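Side-chain contacts in protein yahD a copper inducible hydrolase (Lactococcus lactis subsp. lactis, PDB 3OG9), which binds D-malate and is probably a hydrolase of the alpha/beta hydrolase fold, induced by copper: residues A[46-51]-A[91-96]; A[81-86]-A[113-118]; A[118-123]-A[150-155]; A[173-176]-A[181-184]. All blocks are in the same frame, centred on the assembly; numbering follows the deposited sequence. Where two conformers were deposited one is given.

Interaction 1 of 4, residues A[46-51]-A[91-96]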
# COMPACT_ATOMS: atom_id res chain seq x y z
N LEU A 46 2.19 -11.62 -4.96
CA LEU A 46 3.07 -10.89 -5.85
C LEU A 46 3.70 -9.73 -5.06
O LEU A 46 2.99 -8.91 -4.52
CB LEU A 46 2.29 -10.32 -7.03
CG LEU A 46 3.19 -9.69 -8.12
CD1 LEU A 46 4.16 -10.72 -8.71
CD2 LEU A 46 2.29 -9.11 -9.20
N SER A 47 5.02 -9.68 -5.00
CA SER A 47 5.71 -8.65 -4.20
C SER A 47 6.76 -7.99 -5.05
O SER A 47 7.67 -8.66 -5.50
CB SER A 47 6.36 -9.30 -2.97
OG SER A 47 6.92 -8.32 -2.11
N ILE A 48 6.64 -6.68 -5.29
CA ILE A 48 7.52 -5.97 -6.22
C ILE A 48 8.36 -4.89 -5.49
O ILE A 48 7.80 -4.06 -4.77
CB ILE A 48 6.67 -5.27 -7.35
CG1 ILE A 48 5.89 -6.30 -8.19
CG2 ILE A 48 7.57 -4.39 -8.27
CD1 ILE A 48 4.76 -5.66 -9.03
N ARG A 49 9.69 -4.92 -5.69
CA ARG A 49 10.60 -3.96 -5.07
C ARG A 49 10.48 -2.59 -5.75
O ARG A 49 10.35 -2.50 -6.95
CB ARG A 49 12.06 -4.43 -5.16
CG ARG A 49 13.04 -3.64 -4.23
CD ARG A 49 14.48 -3.84 -4.67
NE ARG A 49 14.90 -5.23 -4.48
CZ ARG A 49 16.13 -5.69 -4.70
NH1 ARG A 49 17.09 -4.87 -5.11
NH2 ARG A 49 16.39 -6.97 -4.50
N GLY A 50 10.56 -1.53 -4.96
CA GLY A 50 10.62 -0.17 -5.49
C GLY A 50 11.91 0.00 -6.29
O GLY A 50 12.92 -0.67 -6.04
N ARG A 51 11.88 0.90 -7.26
CA ARG A 51 13.00 1.10 -8.18
C ARG A 51 14.02 2.14 -7.69
O ARG A 51 15.10 2.24 -8.25
CB ARG A 51 12.48 1.56 -9.53
CG ARG A 51 11.78 0.48 -10.31
CD ARG A 51 11.82 0.80 -11.81
NE ARG A 51 11.22 2.10 -12.12
CZ ARG A 51 11.13 2.57 -13.36
NH1 ARG A 51 11.58 1.82 -14.36
NH2 ARG A 51 10.61 3.75 -13.60
N SER A 91 0.33 -5.08 -14.13
CA SER A 91 -0.44 -5.66 -15.22
C SER A 91 0.38 -6.70 -15.97
O SER A 91 -0.15 -7.77 -16.34
CB SER A 91 -0.88 -4.56 -16.17
OG SER A 91 -2.00 -3.86 -15.66
N LEU A 92 1.67 -6.41 -16.16
CA LEU A 92 2.55 -7.34 -16.91
C LEU A 92 2.82 -8.63 -16.14
O LEU A 92 2.84 -9.76 -16.71
CB LEU A 92 3.85 -6.61 -17.26
CG LEU A 92 5.03 -7.28 -17.96
CD1 LEU A 92 5.63 -6.32 -19.01
CD2 LEU A 92 6.08 -7.62 -16.95
N LEU A 93 3.02 -8.50 -14.83
CA LEU A 93 3.30 -9.70 -14.02
C LEU A 93 2.04 -10.46 -13.73
O LEU A 93 2.09 -11.69 -13.55
CB LEU A 93 4.04 -9.32 -12.73
CG LEU A 93 5.45 -8.75 -12.98
CD1 LEU A 93 6.11 -8.27 -11.67
CD2 LEU A 93 6.35 -9.75 -13.72
N ALA A 94 0.91 -9.77 -13.69
CA ALA A 94 -0.40 -10.47 -13.52
C ALA A 94 -0.69 -11.33 -14.75
O ALA A 94 -1.16 -12.45 -14.66
CB ALA A 94 -1.52 -9.50 -13.27
N GLU A 95 -0.37 -10.76 -15.91
CA GLU A 95 -0.33 -11.46 -17.18
C GLU A 95 0.53 -12.74 -17.13
O GLU A 95 0.04 -13.85 -17.37
CB GLU A 95 0.24 -10.50 -18.22
CG GLU A 95 -0.77 -10.03 -19.16
CD GLU A 95 -1.16 -11.17 -20.06
OE1 GLU A 95 -2.33 -11.64 -19.97
OE2 GLU A 95 -0.28 -11.60 -20.84
N LYS A 96 1.81 -12.55 -16.81
CA LYS A 96 2.78 -13.65 -16.69
C LYS A 96 2.34 -14.74 -15.71
O LYS A 96 2.59 -15.93 -15.96
CB LYS A 96 4.16 -13.08 -16.31
CG LYS A 96 5.32 -14.09 -16.11
CD LYS A 96 6.65 -13.31 -15.91
CE LYS A 96 7.81 -14.17 -15.39
NZ LYS A 96 8.99 -13.29 -15.00
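Leu93 of helix 76-97 reaches onto strand 45-48 and touches two of its side chains, Leu46 and Ile48. The contact is purely apolar and buried. Leu46 sends CG anti to its backbone N (chi1 -172°), which carries the isobutyl group toward the helix. Its CD2 methyl then meets Leu93 at the root, 3.9 Å from Leu93 CB. The two leucine side chains cross at about a right angle, and the CD2 branch of Leu46 lies against the base of Leu93. Ile48 meets the far end of the same leucine. The two side chains reach toward each other tip to tip, with Ile48 CD1 4.0 Å from Leu93 CD1. Ile48 CG1 lies equally near that methyl. Leu93 has CG anti to its carbonyl carbon (chi1 -65°), and it serves Leu46 with CB and Ile48 with CD1. Tyr7 of the antiparallel edge strand 7-10 touches all three apolar residues. Strand 45-48 lies between strands 7-10 and 19-22, and helix 76-97 packs across this part of the alpha/beta hydrolase sheet, adding Trp85, Leu86 and Val90 to the cover over Ile48.

Interaction 2 of 4, residues A[81-86]-A[113-118]. With MLT (D-malate), chain C.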
# COMPACT_ATOMS: atom_id res chain seq x y z
N GLU A 81 5.82 9.26 -12.05
CA GLU A 81 6.55 8.37 -12.98
C GLU A 81 6.58 6.92 -12.46
O GLU A 81 6.35 5.97 -13.22
CB GLU A 81 7.97 8.88 -13.24
CG GLU A 81 8.00 10.18 -14.04
CD GLU A 81 9.26 11.02 -13.77
OE1 GLU A 81 10.27 10.47 -13.28
OE2 GLU A 81 9.23 12.25 -14.05
N GLU A 82 6.85 6.75 -11.17
CA GLU A 82 7.04 5.40 -10.61
C GLU A 82 5.71 4.69 -10.47
O GLU A 82 5.63 3.46 -10.64
CB GLU A 82 7.76 5.43 -9.27
CG GLU A 82 9.21 5.92 -9.37
CD GLU A 82 10.05 5.03 -10.28
OE1 GLU A 82 10.03 3.78 -10.15
OE2 GLU A 82 10.72 5.58 -11.17
N THR A 83 4.65 5.44 -10.19
CA THR A 83 3.33 4.81 -10.15
C THR A 83 2.81 4.39 -11.54
O THR A 83 2.11 3.39 -11.66
CB THR A 83 2.29 5.58 -9.36
OG1 THR A 83 2.13 6.90 -9.89
CG2 THR A 83 2.68 5.64 -7.85
N ASP A 84 3.20 5.12 -12.59
CA ASP A 84 2.91 4.67 -13.98
C ASP A 84 3.66 3.38 -14.24
O ASP A 84 3.10 2.41 -14.79
CB ASP A 84 3.31 5.70 -15.01
CG ASP A 84 2.31 6.85 -15.12
OD1 ASP A 84 1.24 6.81 -14.49
OD2 ASP A 84 2.63 7.80 -15.83
N TRP A 85 4.92 3.35 -13.82
CA TRP A 85 5.75 2.17 -13.99
C TRP A 85 5.17 0.98 -13.22
O TRP A 85 5.02 -0.12 -13.78
CB TRP A 85 7.20 2.41 -13.54
CG TRP A 85 7.94 1.08 -13.54
CD1 TRP A 85 8.43 0.42 -14.62
CD2 TRP A 85 8.17 0.25 -12.40
NE1 TRP A 85 9.01 -0.78 -14.22
CE2 TRP A 85 8.85 -0.90 -12.86
CE3 TRP A 85 7.91 0.38 -11.03
CZ2 TRP A 85 9.26 -1.91 -12.00
CZ3 TRP A 85 8.31 -0.62 -10.18
CH2 TRP A 85 8.97 -1.76 -10.68
N LEU A 86 4.82 1.21 -11.95
CA LEU A 86 4.32 0.13 -11.12
C LEU A 86 2.97 -0.42 -11.61
O LEU A 86 2.77 -1.60 -11.61
CB LEU A 86 4.22 0.57 -9.64
CG LEU A 86 3.83 -0.49 -8.60
CD1 LEU A 86 4.74 -1.70 -8.63
CD2 LEU A 86 3.84 0.15 -7.20
N ALA A 113 2.59 1.32 1.35
CA ALA A 113 1.18 1.58 1.64
C ALA A 113 0.75 2.92 1.00
O ALA A 113 -0.34 3.03 0.43
CB ALA A 113 0.97 1.61 3.16
N ASN A 114 1.62 3.91 1.08
CA ASN A 114 1.38 5.25 0.54
C ASN A 114 1.21 5.24 -0.96
O ASN A 114 0.32 5.94 -1.50
CB ASN A 114 2.56 6.18 0.95
CG ASN A 114 2.59 6.40 2.44
OD1 ASN A 114 1.59 6.16 3.09
ND2 ASN A 114 3.72 6.89 2.98
N VAL A 115 2.03 4.43 -1.61
CA VAL A 115 2.05 4.29 -3.05
C VAL A 115 0.79 3.57 -3.54
O VAL A 115 0.17 3.99 -4.54
CB VAL A 115 3.39 3.64 -3.49
CG1 VAL A 115 3.31 2.90 -4.82
CG2 VAL A 115 4.46 4.73 -3.53
N ALA A 116 0.42 2.51 -2.82
CA ALA A 116 -0.84 1.74 -3.11
C ALA A 116 -2.08 2.64 -3.00
O ALA A 116 -2.99 2.64 -3.86
CB ALA A 116 -0.96 0.55 -2.16
N LEU A 117 -2.10 3.40 -1.91
CA LEU A 117 -3.20 4.31 -1.62
C LEU A 117 -3.29 5.43 -2.65
O LEU A 117 -4.38 5.81 -3.10
CB LEU A 117 -3.01 4.90 -0.24
CG LEU A 117 -3.34 3.96 0.90
CD1 LEU A 117 -2.81 4.60 2.19
CD2 LEU A 117 -4.85 3.67 0.97
N ASN A 118 -2.14 5.94 -3.06
CA ASN A 118 -2.11 6.95 -4.10
C ASN A 118 -2.58 6.43 -5.48
O ASN A 118 -3.38 7.09 -6.14
CB ASN A 118 -0.72 7.60 -4.17
CG ASN A 118 -0.68 8.79 -5.12
OD1 ASN A 118 -0.36 8.64 -6.30
ND2 ASN A 118 -1.02 9.97 -4.61
C1 MLT C . 7.04 8.00 2.31
O1 MLT C . 8.09 8.33 1.70
O2 MLT C . 6.18 7.28 1.75
C2 MLT C . 6.80 8.48 3.72
O3 MLT C . 7.82 9.35 4.17
C3 MLT C . 6.61 7.31 4.69
C4 MLT C . 7.87 6.49 4.89
O4 MLT C . 8.07 6.03 6.03
O5 MLT C . 8.69 6.23 3.98
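Val115 joins helix 111-121 to helix 76-97 by touching Thr83 and Leu86. In the alpha/beta hydrolase fold, the helix after the nucleophile elbow packs against the sheet. Here it follows a GxSxG pattern containing Ser110, consistent with that elbow.

Along 113-118, Asn114 turns to the ligand pocket. Its ND2 donates to O2 of the D-malate C1 carboxylate at 2.8 Å, with a nearly straight N-H...O angle of 165°. Its OD1 accepts from the backbone N of Met136. The amide is thus gripped at both ends, which fixes its rotation. Thr25, Arg59 and Asn111 also hydrogen-bond the malate.

Val115 faces the other helix. CG1 lies anti to the backbone N (chi1 155°), and this branch makes both contacts. The side chains of Thr83 and Leu86 each pass it at a slant. Val115 was modelled in two conformers, so these contacts describe one of them. Thr83 offers its methyl and keeps OG1 for hydrogen bonds that include Leu79 O in its own helix.

Ala116 points away from helix 76-97, Leu117 packs on the sheet, and Asn118 ND2 bonds Glu139 OE2. No hydrogen bond crosses between the two helix segments, and all three touching residues are buried. Between the helices, Val115 CG1 lies 4.1 Å from Thr83 CG2 and 3.7 Å from Leu86 CD2.

Interaction 3 of 4, residues A[118-123]-A[150-155]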
# COMPACT_ATOMS: atom_id res chain seq x y z
N ASN A 118 -2.14 5.94 -3.06
CA ASN A 118 -2.11 6.95 -4.10
C ASN A 118 -2.58 6.43 -5.48
O ASN A 118 -3.38 7.09 -6.14
CB ASN A 118 -0.72 7.60 -4.17
CG ASN A 118 -0.68 8.79 -5.12
OD1 ASN A 118 -0.36 8.64 -6.30
ND2 ASN A 118 -1.02 9.97 -4.61
N MET A 119 -2.08 5.26 -5.89
CA MET A 119 -2.53 4.61 -7.13
C MET A 119 -4.04 4.37 -7.17
O MET A 119 -4.68 4.57 -8.21
CB MET A 119 -1.81 3.28 -7.31
CG MET A 119 -0.36 3.49 -7.77
SD MET A 119 0.55 1.97 -8.09
CE MET A 119 0.26 1.04 -6.60
N PHE A 120 -4.58 3.97 -6.03
CA PHE A 120 -6.01 3.64 -5.87
C PHE A 120 -6.81 4.93 -6.07
O PHE A 120 -7.78 4.97 -6.87
CB PHE A 120 -6.21 3.13 -4.45
CG PHE A 120 -7.51 2.42 -4.21
CD1 PHE A 120 -7.96 1.44 -5.09
CD2 PHE A 120 -8.24 2.69 -3.06
CE1 PHE A 120 -9.16 0.73 -4.84
CE2 PHE A 120 -9.43 1.99 -2.80
CZ PHE A 120 -9.88 1.00 -3.71
N LEU A 121 -6.40 5.97 -5.35
CA LEU A 121 -7.09 7.26 -5.37
C LEU A 121 -6.95 8.00 -6.71
O LEU A 121 -7.83 8.78 -7.09
CB LEU A 121 -6.59 8.14 -4.21
CG LEU A 121 -7.16 7.76 -2.85
CD1 LEU A 121 -6.38 8.39 -1.73
CD2 LEU A 121 -8.62 8.17 -2.76
N ARG A 122 -5.84 7.76 -7.41
CA ARG A 122 -5.62 8.33 -8.73
C ARG A 122 -6.30 7.50 -9.81
O ARG A 122 -6.26 7.90 -10.98
CB ARG A 122 -4.11 8.39 -9.04
CG ARG A 122 -3.35 9.53 -8.33
CD ARG A 122 -3.60 10.83 -9.05
NE ARG A 122 -2.83 11.97 -8.57
CZ ARG A 122 -2.89 13.17 -9.13
NH1 ARG A 122 -3.70 13.37 -10.16
NH2 ARG A 122 -2.16 14.18 -8.67
N GLY A 123 -6.84 6.33 -9.45
CA GLY A 123 -7.47 5.41 -10.42
C GLY A 123 -6.50 4.73 -11.39
O GLY A 123 -6.89 4.36 -12.51
N LYS A 150 -15.84 -0.19 -2.25
CA LYS A 150 -14.54 -0.71 -1.84
C LYS A 150 -14.34 -0.72 -0.33
O LYS A 150 -14.90 0.13 0.39
CB LYS A 150 -13.41 0.10 -2.51
CG LYS A 150 -13.51 0.17 -4.04
CD LYS A 150 -13.30 -1.17 -4.67
CE LYS A 150 -13.04 -0.98 -6.17
NZ LYS A 150 -12.71 -2.30 -6.70
N HIS A 151 -13.57 -1.69 0.15
CA HIS A 151 -13.26 -1.83 1.56
C HIS A 151 -11.77 -1.65 1.76
O HIS A 151 -10.96 -2.18 0.99
CB HIS A 151 -13.72 -3.19 2.07
CG HIS A 151 -15.19 -3.25 2.35
ND1 HIS A 151 -15.72 -2.97 3.59
CD2 HIS A 151 -16.24 -3.56 1.55
CE1 HIS A 151 -17.03 -3.09 3.54
NE2 HIS A 151 -17.37 -3.43 2.31
N VAL A 152 -11.39 -0.87 2.76
CA VAL A 152 -9.99 -0.50 2.93
C VAL A 152 -9.70 -0.53 4.43
O VAL A 152 -10.51 -0.02 5.23
CB VAL A 152 -9.71 0.94 2.36
CG1 VAL A 152 -8.32 1.45 2.82
CG2 VAL A 152 -9.77 0.92 0.81
N PHE A 153 -8.58 -1.14 4.81
CA PHE A 153 -8.12 -1.20 6.22
C PHE A 153 -6.91 -0.27 6.38
O PHE A 153 -5.99 -0.33 5.53
CB PHE A 153 -7.66 -2.64 6.54
CG PHE A 153 -7.10 -2.83 7.96
CD1 PHE A 153 -7.91 -3.30 8.98
CD2 PHE A 153 -5.76 -2.58 8.23
CE1 PHE A 153 -7.39 -3.50 10.28
CE2 PHE A 153 -5.21 -2.76 9.53
CZ PHE A 153 -6.04 -3.20 10.55
N LEU A 154 -6.92 0.60 7.41
CA LEU A 154 -5.83 1.53 7.67
C LEU A 154 -5.43 1.43 9.11
O LEU A 154 -6.30 1.42 10.00
CB LEU A 154 -6.25 2.99 7.42
CG LEU A 154 -6.81 3.36 6.06
CD1 LEU A 154 -7.36 4.80 6.07
CD2 LEU A 154 -5.76 3.21 4.96
N SER A 155 -4.13 1.43 9.36
CA SER A 155 -3.68 1.59 10.77
C SER A 155 -3.07 2.98 10.95
O SER A 155 -2.56 3.56 10.00
CB SER A 155 -2.67 0.54 11.15
OG SER A 155 -1.45 0.73 10.47
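The ring of Phe120 projects from the last turn of helix 111-121 onto Lys150, just before strand 151-156, and Val152 within it. CZ does most of the touching. It lies 3.7 Å from Lys150 CG and 3.8 Å from Lys150 CB, with CB at the ring edge and in its plane. Lys150 CG and Val152 CG2 approach obliquely. The neighbouring ring atom, Phe120 CE2, is 3.8 Å from Val152 CG2. The Phe120 and Val152 side chains slide past each other in opposite directions. Phe120 reaches the strand because Phe120 CG is anti to its backbone N (chi1 -165°), which swings the ring out from the helix.

The next shell sets the partners in place. The lysine chain bends at chi2 (-67°), leaving its methylene groups against the ring while NZ turns to the backbone O of Phe127. Val152 is held in the sheet by backbone bonds to Gln181 and Glu183 of strand 181-186. Ile130 of strand 129-133 and Leu147 also pack on Phe120. Beyond the ring, Gly123, the first residue to leave helical geometry, forms a Schellman motif. Its positive phi (69°) favours glycine, and its N bonds Phe120 O at 3.1 Å.

This contact joins the end of a helix to the strand by apolar surface. No hydrogen bond links the two segments. Lysine contributes carbon to the buried interface, while its amino group bonds Phe127 O, and weakly Asn126 OD1, outside the contact. The chemistry therefore implies cohesion through hydrophobic burial, without an ion pair between helix and strand.

Interaction 4 of 4, residues A[173-176]-A[181-184]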
# COMPACT_ATOMS: atom_id res chain seq x y z
N GLY A 173 -10.39 11.11 4.79
CA GLY A 173 -11.35 11.99 4.10
C GLY A 173 -11.35 11.77 2.60
O GLY A 173 -12.42 11.67 1.98
N ASP A 174 -10.17 11.71 1.97
CA ASP A 174 -10.12 11.43 0.53
C ASP A 174 -10.75 10.09 0.20
O ASP A 174 -11.52 9.99 -0.75
CB ASP A 174 -8.68 11.46 -0.02
CG ASP A 174 -8.11 12.90 -0.10
OD1 ASP A 174 -6.90 13.04 -0.38
OD2 ASP A 174 -8.86 13.88 0.07
N LEU A 175 -10.43 9.05 0.97
CA LEU A 175 -11.07 7.73 0.75
C LEU A 175 -12.59 7.74 0.97
O LEU A 175 -13.35 7.16 0.18
CB LEU A 175 -10.42 6.68 1.65
CG LEU A 175 -8.96 6.36 1.26
CD1 LEU A 175 -8.23 5.67 2.43
CD2 LEU A 175 -8.89 5.54 -0.01
N GLU A 176 -13.04 8.37 2.05
CA GLU A 176 -14.48 8.41 2.34
C GLU A 176 -15.25 9.28 1.34
O GLU A 176 -16.37 8.95 0.94
CB GLU A 176 -14.71 8.83 3.77
CG GLU A 176 -14.45 7.64 4.67
CD GLU A 176 -14.52 7.95 6.14
OE1 GLU A 176 -14.46 9.15 6.52
OE2 GLU A 176 -14.63 6.95 6.92
N GLN A 181 -15.46 2.21 2.28
CA GLN A 181 -15.85 1.77 3.61
C GLN A 181 -14.53 1.48 4.34
O GLN A 181 -13.80 0.58 3.95
CB GLN A 181 -16.69 0.48 3.52
CG GLN A 181 -18.17 0.66 3.19
CD GLN A 181 -18.42 1.20 1.77
OE1 GLN A 181 -17.89 0.69 0.76
NE2 GLN A 181 -19.23 2.22 1.69
N LEU A 182 -14.24 2.22 5.38
CA LEU A 182 -12.96 2.13 6.07
C LEU A 182 -13.05 1.43 7.38
O LEU A 182 -14.00 1.63 8.13
CB LEU A 182 -12.41 3.55 6.38
CG LEU A 182 -12.10 4.46 5.21
CD1 LEU A 182 -11.38 5.78 5.68
CD2 LEU A 182 -11.22 3.67 4.25
N GLU A 183 -12.02 0.63 7.67
CA GLU A 183 -11.75 0.17 9.02
C GLU A 183 -10.45 0.80 9.48
O GLU A 183 -9.42 0.65 8.81
CB GLU A 183 -11.61 -1.36 9.06
CG GLU A 183 -11.12 -1.94 10.41
CD GLU A 183 -12.25 -2.15 11.39
OE1 GLU A 183 -13.40 -2.29 10.93
OE2 GLU A 183 -12.00 -2.19 12.63
N ILE A 184 -10.49 1.47 10.63
CA ILE A 184 -9.30 2.11 11.19
C ILE A 184 -8.82 1.37 12.43
O ILE A 184 -9.56 1.29 13.41
CB ILE A 184 -9.56 3.62 11.53
CG1 ILE A 184 -10.24 4.38 10.36
CG2 ILE A 184 -8.28 4.31 12.02
CD1 ILE A 184 -9.45 4.37 9.08
O HOH W 1 -15.91 4.36 6.24
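Leu182 is the centre of this contact, touched by Leu175 and Glu176 of the helix that precedes its strand. The first kind of interaction is apolar. Leu175 and Leu182 cross at about a right angle, and their methyls meet with Leu175 CD1 4.0 Å from Leu182 CD2. That same CD2 also lies 4.1 Å from Leu175 CB, so the CD2 branch of Leu182 lies across the base of Leu175.

The second kind is carbon packing by a charged side chain. Glu176 is extended beyond CG (chi2 175°), which lays its methylene and carboxylate across the other branch of Leu182. Glu176 CG is 3.7 Å from Leu182 CD1. The carboxylate end follows it, with OE2 near CD1 and CG of the leucine.

The third kind is a water bridge. One water donates to Glu176 OE2 at 3.0 Å and accepts from Leu182 N at 2.8 Å. The polar end of an exposed glutamate is thereby tied to the strand backbone without a direct bond.

The contact closes the beta-alpha-beta unit formed by strand 151-156, helix 165-177 and strand 181-186. Strand 181-186 is the last in the sheet and pairs in parallel with strand 151-156. Leu182 touches Val152 there and Lys172 on the helix, while Leu175 reaches Leu154 of the neighbouring strand.

Interactions 1, 2 and 3 are buried, while interaction 4 is only partly so and uses a glutamate and a water at the sheet edge. Interactions 1 and 2 share helix 76-97. They meet through Ile48 packing on Trp85 and Leu86, and through the Arg51-Glu82 salt bridge. Interactions 2 and 3 share helix 111-121 and Asn118, and Met119 packs on Thr83 and Leu86. Interactions 3 and 4 use neighbouring parallel strands, bonded through their backbones. All four rest on apolar contacts across their segments. Interaction 2 alone carries a malate ligand, and interaction 3 adds lysine methylenes to the core.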